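Local coordinates for acyl-[acyl-carrier-protein]--UDP-N-acetylglucosamine O-acyltransferase (Helicobacter pylori, PDB 1J2Z) that transfers a (3R)-hydroxyacyl chain from acyl carrier protein to UDP-N-acetylglucosamine, the first step of lipid A biosynthesis, at residues A154-C165 against S171-C181. Sequence-based numbering, arbitrary orientation.
Sequences AIHQFVRIAKGC and SALGKDVPPYC. With SOG (octyl 1-thio-beta-D-glucopyranoside), chain B.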
# COMPACT_ATOMS: atom_id res chain seq x y z
N ALA A 154 0.46 -5.92 -8.32
CA ALA A 154 0.62 -4.83 -9.26
C ALA A 154 0.51 -5.38 -10.68
O ALA A 154 1.15 -6.38 -11.00
CB ALA A 154 1.98 -4.16 -9.08
N ILE A 155 -0.32 -4.75 -11.50
CA ILE A 155 -0.51 -5.17 -12.88
C ILE A 155 0.06 -4.05 -13.73
O ILE A 155 -0.31 -2.89 -13.56
CB ILE A 155 -2.01 -5.34 -13.24
CG1 ILE A 155 -2.71 -6.22 -12.20
CG2 ILE A 155 -2.14 -5.95 -14.64
CD1 ILE A 155 -2.19 -7.64 -12.13
N HIS A 156 0.98 -4.39 -14.63
CA HIS A 156 1.62 -3.39 -15.48
C HIS A 156 0.74 -2.94 -16.65
O HIS A 156 -0.23 -3.60 -17.00
CB HIS A 156 2.96 -3.92 -16.00
CG HIS A 156 3.90 -4.33 -14.92
ND1 HIS A 156 3.99 -3.66 -13.72
CD2 HIS A 156 4.82 -5.33 -14.87
CE1 HIS A 156 4.92 -4.23 -12.97
NE2 HIS A 156 5.44 -5.24 -13.64
N GLN A 157 1.12 -1.81 -17.25
CA GLN A 157 0.37 -1.22 -18.35
C GLN A 157 0.08 -2.15 -19.53
O GLN A 157 0.91 -2.97 -19.92
CB GLN A 157 1.10 0.03 -18.86
CG GLN A 157 2.36 -0.28 -19.68
CD GLN A 157 3.15 0.96 -20.04
OE1 GLN A 157 2.59 1.97 -20.45
NE2 GLN A 157 4.47 0.87 -19.91
N PHE A 158 -1.11 -2.00 -20.10
CA PHE A 158 -1.54 -2.78 -21.25
C PHE A 158 -1.75 -4.27 -21.03
O PHE A 158 -2.01 -5.01 -21.97
CB PHE A 158 -0.58 -2.57 -22.43
CG PHE A 158 -0.62 -1.18 -22.99
CD1 PHE A 158 0.37 -0.26 -22.66
CD2 PHE A 158 -1.67 -0.78 -23.81
CE1 PHE A 158 0.30 1.05 -23.13
CE2 PHE A 158 -1.74 0.52 -24.29
CZ PHE A 158 -0.75 1.44 -23.95
N VAL A 159 -1.63 -4.73 -19.78
CA VAL A 159 -1.84 -6.15 -19.52
C VAL A 159 -3.32 -6.47 -19.65
O VAL A 159 -4.18 -5.65 -19.32
CB VAL A 159 -1.36 -6.54 -18.11
CG1 VAL A 159 -1.93 -7.90 -17.71
CG2 VAL A 159 0.16 -6.59 -18.08
N ARG A 160 -3.63 -7.67 -20.14
CA ARG A 160 -5.01 -8.09 -20.28
C ARG A 160 -5.23 -9.40 -19.55
O ARG A 160 -4.49 -10.36 -19.75
CB ARG A 160 -5.38 -8.26 -21.76
CG ARG A 160 -5.24 -7.00 -22.62
CD ARG A 160 -5.63 -7.32 -24.06
NE ARG A 160 -4.94 -8.52 -24.51
CZ ARG A 160 -5.47 -9.43 -25.33
NH1 ARG A 160 -6.71 -9.27 -25.79
NH2 ARG A 160 -4.78 -10.50 -25.67
N ILE A 161 -6.25 -9.44 -18.69
CA ILE A 161 -6.57 -10.65 -17.95
C ILE A 161 -7.95 -11.08 -18.42
O ILE A 161 -8.93 -10.34 -18.28
CB ILE A 161 -6.59 -10.39 -16.43
CG1 ILE A 161 -5.23 -9.87 -15.99
CG2 ILE A 161 -6.95 -11.67 -15.68
CD1 ILE A 161 -5.23 -9.30 -14.58
N ALA A 162 -8.03 -12.29 -18.99
CA ALA A 162 -9.29 -12.80 -19.50
C ALA A 162 -10.23 -13.27 -18.41
O ALA A 162 -9.89 -13.27 -17.22
CB ALA A 162 -9.02 -13.93 -20.50
N LYS A 163 -11.43 -13.67 -18.83
CA LYS A 163 -12.47 -14.15 -17.93
C LYS A 163 -12.07 -15.32 -17.04
O LYS A 163 -11.28 -16.17 -17.43
CB LYS A 163 -13.69 -14.56 -18.77
CG LYS A 163 -14.82 -15.21 -17.98
CD LYS A 163 -15.90 -15.73 -18.94
CE LYS A 163 -17.11 -16.27 -18.20
NZ LYS A 163 -18.13 -16.81 -19.14
N GLY A 164 -12.62 -15.33 -15.83
CA GLY A 164 -12.38 -16.40 -14.88
C GLY A 164 -10.98 -16.64 -14.35
O GLY A 164 -10.69 -17.74 -13.89
N CYS A 165 -10.12 -15.63 -14.40
CA CYS A 165 -8.76 -15.81 -13.90
C CYS A 165 -8.59 -15.47 -12.43
O CYS A 165 -9.35 -14.69 -11.85
CB CYS A 165 -7.78 -14.96 -14.71
SG CYS A 165 -7.48 -15.56 -16.38
N SER A 171 1.66 -10.37 -6.42
CA SER A 171 2.23 -10.70 -7.72
C SER A 171 2.51 -9.43 -8.50
O SER A 171 2.00 -8.36 -8.17
CB SER A 171 1.26 -11.57 -8.53
OG SER A 171 0.93 -12.76 -7.84
N ALA A 172 3.33 -9.56 -9.54
CA ALA A 172 3.67 -8.45 -10.42
C ALA A 172 3.45 -9.05 -11.80
O ALA A 172 4.26 -9.86 -12.26
CB ALA A 172 5.12 -8.03 -10.23
N LEU A 173 2.36 -8.68 -12.46
CA LEU A 173 2.03 -9.23 -13.77
C LEU A 173 2.37 -8.29 -14.92
O LEU A 173 1.89 -7.15 -14.98
CB LEU A 173 0.54 -9.60 -13.81
CG LEU A 173 -0.00 -10.34 -15.03
CD1 LEU A 173 0.71 -11.69 -15.19
CD2 LEU A 173 -1.51 -10.55 -14.86
N GLY A 174 3.19 -8.79 -15.85
CA GLY A 174 3.58 -7.99 -16.99
C GLY A 174 3.15 -8.59 -18.32
O GLY A 174 3.51 -8.08 -19.38
N LYS A 175 2.37 -9.67 -18.27
CA LYS A 175 1.90 -10.31 -19.48
C LYS A 175 0.43 -10.69 -19.40
O LYS A 175 -0.15 -10.74 -18.31
CB LYS A 175 2.74 -11.56 -19.79
CG LYS A 175 4.16 -11.25 -20.23
CD LYS A 175 4.85 -12.52 -20.72
CE LYS A 175 6.24 -12.23 -21.26
NZ LYS A 175 6.89 -13.47 -21.78
N ASP A 176 -0.18 -10.97 -20.55
CA ASP A 176 -1.59 -11.34 -20.62
C ASP A 176 -1.85 -12.73 -20.06
O ASP A 176 -0.99 -13.61 -20.11
CB ASP A 176 -2.07 -11.30 -22.07
CG ASP A 176 -2.05 -9.91 -22.66
OD1 ASP A 176 -1.73 -8.94 -21.93
OD2 ASP A 176 -2.36 -9.78 -23.86
N VAL A 177 -3.06 -12.92 -19.55
CA VAL A 177 -3.45 -14.20 -18.98
C VAL A 177 -4.72 -14.71 -19.66
O VAL A 177 -5.76 -14.07 -19.58
CB VAL A 177 -3.70 -14.09 -17.47
CG1 VAL A 177 -4.03 -15.46 -16.90
CG2 VAL A 177 -2.48 -13.49 -16.78
N PRO A 178 -4.64 -15.88 -20.32
CA PRO A 178 -5.78 -16.48 -21.01
C PRO A 178 -6.88 -16.88 -20.04
O PRO A 178 -6.63 -17.05 -18.84
CB PRO A 178 -5.15 -17.67 -21.73
CG PRO A 178 -4.10 -18.11 -20.75
CD PRO A 178 -3.47 -16.78 -20.36
N PRO A 179 -8.11 -17.06 -20.54
CA PRO A 179 -9.23 -17.45 -19.68
C PRO A 179 -9.07 -18.66 -18.76
O PRO A 179 -8.42 -19.65 -19.10
CB PRO A 179 -10.39 -17.61 -20.67
CG PRO A 179 -9.73 -17.82 -21.98
CD PRO A 179 -8.54 -16.92 -21.94
N TYR A 180 -9.65 -18.53 -17.57
CA TYR A 180 -9.66 -19.57 -16.55
C TYR A 180 -8.31 -20.01 -15.98
O TYR A 180 -8.19 -21.11 -15.44
CB TYR A 180 -10.41 -20.79 -17.10
CG TYR A 180 -11.82 -20.45 -17.54
CD1 TYR A 180 -12.16 -20.40 -18.89
CD2 TYR A 180 -12.81 -20.15 -16.60
CE1 TYR A 180 -13.46 -20.06 -19.29
CE2 TYR A 180 -14.10 -19.81 -16.99
CZ TYR A 180 -14.42 -19.76 -18.33
OH TYR A 180 -15.69 -19.42 -18.70
N CYS A 181 -7.30 -19.16 -16.08
CA CYS A 181 -5.98 -19.49 -15.55
C CYS A 181 -5.69 -18.84 -14.20
O CYS A 181 -6.22 -17.78 -13.89
CB CYS A 181 -4.88 -19.07 -16.52
SG CYS A 181 -4.91 -19.95 -18.07
C1 SOG B . 1.21 4.45 -14.99
C2 SOG B . 0.17 5.50 -15.46
C3 SOG B . -0.29 6.33 -14.26
C4 SOG B . -0.92 5.37 -13.24
C5 SOG B . 0.14 4.33 -12.80
C6 SOG B . -0.46 3.34 -11.80
C1' SOG B . 3.01 3.24 -16.02
C2' SOG B . 3.05 1.72 -16.04
C3' SOG B . 4.32 1.22 -16.70
C4' SOG B . 4.36 -0.30 -16.73
C5' SOG B . 5.64 -0.81 -17.39
C6' SOG B . 5.74 -2.31 -17.30
C7' SOG B . 7.00 -2.83 -17.94
C8' SOG B . 7.08 -4.33 -17.83
S1 SOG B . 1.64 3.65 -16.10
O2 SOG B . 0.76 6.35 -16.44
O3 SOG B . -1.25 7.29 -14.67
O4 SOG B . -1.38 6.10 -12.11
O5 SOG B . 0.60 3.60 -13.97
O6 SOG B . -0.39 3.88 -10.50
O HOH W 1 -1.47 -7.24 -24.19
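The guanidinium of Arg-160 turns its NE/NH2 edge to OD2 of Asp-176, which lies in the guanidinium plane, 2.9 Å from NE and 3.1 Å from NH2. The two planes are turned 60° apart, and both nitrogens reach OD2 from the same face of the carboxylate, NE from above its plane. Arg-160 also gives its backbone N to OD1 from above that plane at 2.9 Å. With CG set anti to its carbonyl carbon (chi1 -65°), Asp-176 swings its carboxylate against 154-165 to take all three bonds. A water lies between OD2 and Phe-158 O, within bonding distance of both, and Ser-251 OG adds a hydrogen bond to OD2. Arg-160 NH2 also bonds to the backbone O of Phe-247, and the ring of that residue makes a cation-pi contact with Arg-160. One face of the Tyr-180 ring has Lys-163 O above it, offset toward the rim; the same oxygen accepts from Tyr-180 N. Alongside the ring runs the extended Lys-163 chain, with CE 3.5 Å from OH. The His-156 ring is met obliquely by Gly-174 CA, 3.6 Å from CD2, and by C6' of the octyl chain of the bound glucoside.

Here successive coils of the left-handed beta-helix stack in parallel. Ala-154 and Ile-155 pair with Ala-172 and Leu-173, and Ile-161 bridges Val-177 after the register has shifted by two. Inside the coil, Leu-173 CD2 lies 3.9 Å from both Val-159 CG1 and Ile-161 CD1. Ala-162 CB presses on Pro-179 CD at 3.4 Å, a tight fit.

Several bonds thus grip a buried carboxylate, and the arginine probably stabilises its negative charge. The pair ties the last coils to helix 239-250, while His-156 and the Gln-157 chain with its amide lie along the octyl tail.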